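Local coordinates for protein geranylgeranyl pyrophosphate synthase (Corynebacterium glutamicum, PDB 3LK5) that probably acts as a magnesium-dependent dimethylallyltranstransferase in isoprenoid biosynthesis, as an all-helical member of the FPP/GGPP synthase family, at residues R55-N60 with I100-L105; P298-A303 with T321-A326. All blocks are in the same frame, centred on the assembly; numbering follows the deposited sequence.

Contact 1: residues R55-N60 with I100-L105; sequences RSFVLN and IQACAL
The phenyl ring of F57 meets L105 at its edge: L105 CB lies close to the ring plane, 3.8 Å from F57 CZ, and L105 CD1 touches the same ring carbon. Farther round the rim, F57 CE2 approaches the backbone of A102, 4.0 Å from A102 O, at van der Waals distance. F57 reaches that far because its CG is anti to the backbone N (chi1 -176°), which carries the ring out from helix 45-59 toward one turn of helix 87-111. One residue on, V58 makes the deeper contact: its CG2 packs on A102 CB at 3.8 Å. Consistent with the small A102 side chain, V58 CA and A102 CA come within 6.3 Å, the nearest backbone pair of the two segments. V58 and A102 are buried, whereas F57 and L105 are exposed, so the interface has a closed inner side and an outer aromatic-aliphatic side. In all, 155 Å² is buried by apolar contact. The segment axes pass 10.3 Å apart at 113°, a steep crossing, consistent with only four residues touching. The contact joins helix 45-59 to the helix bearing the aspartate-rich motif of the polyprenyl synthase fold, with magnesium-binding D108 about one turn beyond L105. F57 and V58 continue onto I106 and F99 of helix 87-111, while L59 and R55 pack behind against helix 21-43; I100 faces helices 144-164 and 170-199.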
loop_
_atom_site.group_PDB
_atom_site.type_symbol
_atom_site.label_atom_id
_atom_site.label_comp_id
_atom_site.label_asym_id
_atom_site.label_seq_id
_atom_site.Cartn_x
_atom_site.Cartn_y
_atom_site.Cartn_z
ATOM N N ARG A 55 -1.361 12.257 -10.024
ATOM C CA ARG A 55 -2.302 12.338 -11.145
ATOM C C ARG A 55 -1.569 12.426 -12.481
ATOM O O ARG A 55 -1.891 11.666 -13.414
ATOM C CB ARG A 55 -3.229 13.536 -10.990
ATOM C CG ARG A 55 -4.201 13.691 -12.164
ATOM C CD ARG A 55 -4.951 15.016 -12.110
ATOM N NE ARG A 55 -5.856 15.155 -13.261
ATOM C CZ ARG A 55 -7.180 15.029 -13.180
ATOM N NH1 ARG A 55 -7.771 14.799 -12.010
ATOM N NH2 ARG A 55 -7.922 15.165 -14.270
ATOM N N SER A 56 -0.598 13.345 -12.588
ATOM C CA SER A 56 0.209 13.444 -13.804
ATOM C C SER A 56 0.903 12.136 -14.132
ATOM O O SER A 56 0.947 11.719 -15.304
ATOM C CB SER A 56 1.259 14.562 -13.718
ATOM O OG SER A 56 0.610 15.800 -13.552
ATOM N N PHE A 57 1.461 11.491 -13.111
ATOM C CA PHE A 57 2.207 10.263 -13.333
ATOM C C PHE A 57 1.304 9.139 -13.873
ATOM O O PHE A 57 1.676 8.419 -14.802
ATOM C CB PHE A 57 2.903 9.844 -12.030
ATOM C CG PHE A 57 3.783 8.642 -12.153
ATOM C CD1 PHE A 57 5.039 8.730 -12.779
ATOM C CD2 PHE A 57 3.384 7.422 -11.623
ATOM C CE1 PHE A 57 5.869 7.605 -12.892
ATOM C CE2 PHE A 57 4.190 6.287 -11.736
ATOM C CZ PHE A 57 5.445 6.371 -12.359
ATOM N N VAL A 58 0.104 9.029 -13.305
ATOM C CA VAL A 58 -0.842 7.955 -13.646
ATOM C C VAL A 58 -1.441 8.224 -15.038
ATOM O O VAL A 58 -1.610 7.307 -15.868
ATOM C CB VAL A 58 -1.989 7.918 -12.560
ATOM C CG1 VAL A 58 -3.162 7.041 -12.997
ATOM C CG2 VAL A 58 -1.421 7.409 -11.224
ATOM N N LEU A 59 -1.816 9.482 -15.271
ATOM C CA LEU A 59 -2.493 9.801 -16.534
ATOM C C LEU A 59 -1.560 9.901 -17.750
ATOM O O LEU A 59 -1.993 9.592 -18.876
ATOM C CB LEU A 59 -3.343 11.066 -16.430
ATOM C CG LEU A 59 -4.498 11.077 -15.423
ATOM C CD1 LEU A 59 -5.207 12.438 -15.475
ATOM C CD2 LEU A 59 -5.493 9.907 -15.656
ATOM N N ASN A 60 -0.308 10.307 -17.541
ATOM C CA ASN A 60 0.498 10.817 -18.680
ATOM C C ASN A 60 1.479 9.872 -19.300
ATOM O O ASN A 60 2.324 10.287 -20.129
ATOM C CB ASN A 60 1.218 12.129 -18.346
ATOM C CG ASN A 60 0.260 13.251 -18.042
ATOM O OD1 ASN A 60 -0.876 13.268 -18.522
ATOM N ND2 ASN A 60 0.709 14.203 -17.246
ATOM N N ILE A 100 -2.132 0.094 -8.993
ATOM C CA ILE A 100 -1.168 -0.866 -8.448
ATOM C C ILE A 100 0.155 -0.606 -9.131
ATOM O O ILE A 100 1.197 -0.519 -8.468
ATOM C CB ILE A 100 -1.590 -2.319 -8.675
ATOM C CG1 ILE A 100 -2.939 -2.553 -7.988
ATOM C CG2 ILE A 100 -0.511 -3.292 -8.064
ATOM C CD1 ILE A 100 -3.417 -4.008 -8.081
ATOM N N GLN A 101 0.112 -0.473 -10.457
ATOM C CA GLN A 101 1.369 -0.266 -11.191
ATOM C C GLN A 101 2.032 1.060 -10.837
ATOM O O GLN A 101 3.275 1.146 -10.816
ATOM C CB GLN A 101 1.099 -0.357 -12.706
ATOM C CG GLN A 101 2.296 -0.004 -13.606
ATOM C CD GLN A 101 3.419 -1.027 -13.604
ATOM O OE1 GLN A 101 3.502 -1.949 -12.761
ATOM N NE2 GLN A 101 4.323 -0.863 -14.570
ATOM N N ALA A 102 1.225 2.102 -10.621
ATOM C CA ALA A 102 1.792 3.384 -10.217
ATOM C C ALA A 102 2.562 3.208 -8.908
ATOM O O ALA A 102 3.691 3.709 -8.778
ATOM C CB ALA A 102 0.738 4.444 -10.071
ATOM N N CYS A 103 1.961 2.514 -7.931
ATOM C CA CYS A 103 2.663 2.284 -6.651
ATOM C C CYS A 103 3.950 1.507 -6.891
ATOM O O CYS A 103 5.001 1.853 -6.349
ATOM C CB CYS A 103 1.793 1.502 -5.659
ATOM S SG CYS A 103 2.634 1.231 -4.033
ATOM N N ALA A 104 3.859 0.437 -7.672
ATOM C CA ALA A 104 5.022 -0.390 -7.967
ATOM C C ALA A 104 6.181 0.448 -8.547
ATOM O O ALA A 104 7.332 0.322 -8.105
ATOM C CB ALA A 104 4.627 -1.525 -8.984
ATOM N N LEU A 105 5.879 1.297 -9.527
ATOM C CA LEU A 105 6.928 2.097 -10.194
ATOM C C LEU A 105 7.507 3.162 -9.262
ATOM O O LEU A 105 8.718 3.384 -9.250
ATOM C CB LEU A 105 6.380 2.766 -11.473
ATOM C CG LEU A 105 5.884 1.894 -12.638
ATOM C CD1 LEU A 105 5.118 2.767 -13.641
ATOM C CD2 LEU A 105 7.054 1.262 -13.356
#

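Contact 2: residues P298-A303 with T321-A326; sequences PEAATA and TEHIRA
H323 supplies the larger part of this small interface, 64 of the 123 Å² buried, and it does so by laying its imidazole against two alanines one helical turn apart. A300 CB approaches H323 ND1 to 3.7 Å, while A300 CA stands above one ring face, displaced toward the rim. A303 CB serves the other end of the ring, 4.0 Å from H323 CD2 and equally far from H323 NE2. The ring gets there with CG anti to the carbonyl carbon (chi1 -75°). The backbones are nearest at A300 and H323, whose CA atoms are 6.0 Å apart. The contact is van der Waals only, without polar bonds between the segments. Polar groups are engaged within each helix instead: T302 OG1 and T302 N both donate to P298 O, from opposite faces of its carbonyl plane, and R325 grips E322 side-on, its NE 2.8 Å from E322 OE1 at 174° and its NH2 bonded to E322 OE2. H323 also reaches I304, and I324 packs on I304 and on helix 284-296. The arrangement is a surface helix-helix contact, joining short helices 298-307 and 314-326 in the peripheral, C-terminal part of the all-helical polyprenyl synthase fold.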
loop_
_atom_site.group_PDB
_atom_site.type_symbol
_atom_site.label_atom_id
_atom_site.label_comp_id
_atom_site.label_asym_id
_atom_site.label_seq_id
_atom_site.Cartn_x
_atom_site.Cartn_y
_atom_site.Cartn_z
ATOM N N PRO A 298 37.730 -16.708 -17.891
ATOM C CA PRO A 298 37.784 -16.175 -16.532
ATOM C C PRO A 298 37.951 -14.645 -16.485
ATOM O O PRO A 298 37.309 -13.996 -15.650
ATOM C CB PRO A 298 39.007 -16.884 -15.924
ATOM C CG PRO A 298 39.120 -18.157 -16.703
ATOM C CD PRO A 298 38.673 -17.833 -18.091
ATOM N N GLU A 299 38.801 -14.095 -17.357
ATOM C CA GLU A 299 39.008 -12.643 -17.503
ATOM C C GLU A 299 37.666 -11.953 -17.824
ATOM O O GLU A 299 37.265 -10.986 -17.158
ATOM C CB GLU A 299 40.029 -12.380 -18.636
ATOM C CG GLU A 299 40.736 -11.010 -18.632
ATOM C CD GLU A 299 41.852 -10.892 -19.705
ATOM O OE1 GLU A 299 41.701 -11.452 -20.823
ATOM O OE2 GLU A 299 42.877 -10.220 -19.440
ATOM N N ALA A 300 36.968 -12.475 -18.830
ATOM C CA ALA A 300 35.616 -11.988 -19.173
ATOM C C ALA A 300 34.604 -12.145 -18.015
ATOM O O ALA A 300 33.848 -11.202 -17.697
ATOM C CB ALA A 300 35.116 -12.685 -20.424
ATOM N N ALA A 301 34.569 -13.316 -17.376
ATOM C CA ALA A 301 33.622 -13.505 -16.239
ATOM C C ALA A 301 33.915 -12.490 -15.141
ATOM O O ALA A 301 32.998 -11.898 -14.573
ATOM C CB ALA A 301 33.691 -14.920 -15.691
ATOM N N THR A 302 35.206 -12.277 -14.868
ATOM C CA THR A 302 35.654 -11.321 -13.852
ATOM C C THR A 302 35.226 -9.887 -14.168
ATOM O O THR A 302 34.664 -9.186 -13.292
ATOM C CB THR A 302 37.191 -11.419 -13.670
ATOM O OG1 THR A 302 37.509 -12.728 -13.182
ATOM C CG2 THR A 302 37.714 -10.353 -12.707
ATOM N N ALA A 303 35.470 -9.470 -15.414
ATOM C CA ALA A 303 35.053 -8.157 -15.937
ATOM C C ALA A 303 33.537 -7.923 -15.845
ATOM O O ALA A 303 33.105 -6.846 -15.415
ATOM C CB ALA A 303 35.554 -7.963 -17.387
ATOM N N THR A 321 28.733 -5.422 -22.002
ATOM C CA THR A 321 27.685 -5.931 -22.881
ATOM C C THR A 321 28.252 -6.878 -23.948
ATOM O O THR A 321 27.687 -7.960 -24.196
ATOM C CB THR A 321 26.928 -4.781 -23.519
ATOM O OG1 THR A 321 26.244 -4.063 -22.488
ATOM C CG2 THR A 321 25.904 -5.327 -24.488
ATOM N N GLU A 322 29.363 -6.477 -24.565
ATOM C CA GLU A 322 30.025 -7.340 -25.569
ATOM C C GLU A 322 30.560 -8.635 -24.934
ATOM O O GLU A 322 30.506 -9.691 -25.565
ATOM C CB GLU A 322 31.107 -6.591 -26.383
ATOM C CG GLU A 322 30.571 -5.502 -27.357
ATOM C CD GLU A 322 29.371 -5.985 -28.233
ATOM O OE1 GLU A 322 29.324 -7.164 -28.622
ATOM O OE2 GLU A 322 28.467 -5.174 -28.535
ATOM N N HIS A 323 31.062 -8.561 -23.694
ATOM C CA HIS A 323 31.490 -9.779 -22.985
ATOM C C HIS A 323 30.277 -10.710 -22.812
ATOM O O HIS A 323 30.384 -11.910 -23.064
ATOM C CB HIS A 323 32.135 -9.498 -21.620
ATOM C CG HIS A 323 33.540 -8.960 -21.681
ATOM N ND1 HIS A 323 34.558 -9.581 -22.373
ATOM C CD2 HIS A 323 34.109 -7.895 -21.063
ATOM C CE1 HIS A 323 35.682 -8.894 -22.229
ATOM N NE2 HIS A 323 35.445 -7.882 -21.411
ATOM N N ILE A 324 29.128 -10.151 -22.413
ATOM C CA ILE A 324 27.905 -10.931 -22.298
ATOM C C ILE A 324 27.509 -11.585 -23.627
ATOM O O ILE A 324 27.258 -12.789 -23.675
ATOM C CB ILE A 324 26.730 -10.066 -21.712
ATOM C CG1 ILE A 324 27.007 -9.765 -20.241
ATOM C CG2 ILE A 324 25.356 -10.788 -21.858
ATOM C CD1 ILE A 324 26.081 -8.668 -19.640
ATOM N N ARG A 325 27.473 -10.804 -24.705
ATOM C CA ARG A 325 27.157 -11.349 -26.022
ATOM C C ARG A 325 28.085 -12.511 -26.423
ATOM O O ARG A 325 27.612 -13.533 -26.967
ATOM C CB ARG A 325 27.250 -10.273 -27.115
ATOM C CG ARG A 325 26.589 -10.734 -28.441
ATOM C CD ARG A 325 27.057 -9.900 -29.662
ATOM N NE ARG A 325 26.997 -8.448 -29.413
ATOM C CZ ARG A 325 25.881 -7.717 -29.464
ATOM N NH1 ARG A 325 24.704 -8.282 -29.783
ATOM N NH2 ARG A 325 25.941 -6.418 -29.205
ATOM N N ALA A 326 29.386 -12.356 -26.159
ATOM C CA ALA A 326 30.365 -13.378 -26.598
ATOM C C ALA A 326 30.147 -14.726 -25.908
ATOM O O ALA A 326 30.634 -15.747 -26.394
ATOM C CB ALA A 326 31.821 -12.882 -26.391
#

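Contacts 1 and 2 lie far apart in the same chain, with centres about 37 Å apart and nearest atoms about 22 Å apart, so neither touches the other. Both segments of contact 1 precede those of contact 2 in the sequence, and all four belong to the polyprenyl synthase region. The centre of contact 1 is about 13 Å, and that of contact 2 about 30 Å, from the centre of the chain. Contact 1 borders the metal site, the side chain of L105 being about 6 Å from that of D108 and about 9 Å from that of D112, two magnesium-binding aspartates; no magnesium is bound in this chain. A glycerol, probably from the crystallisation liquor, lies about 4 Å from the L105 side chain; such molecules often mark pockets. Contact 2 is remote from these sites.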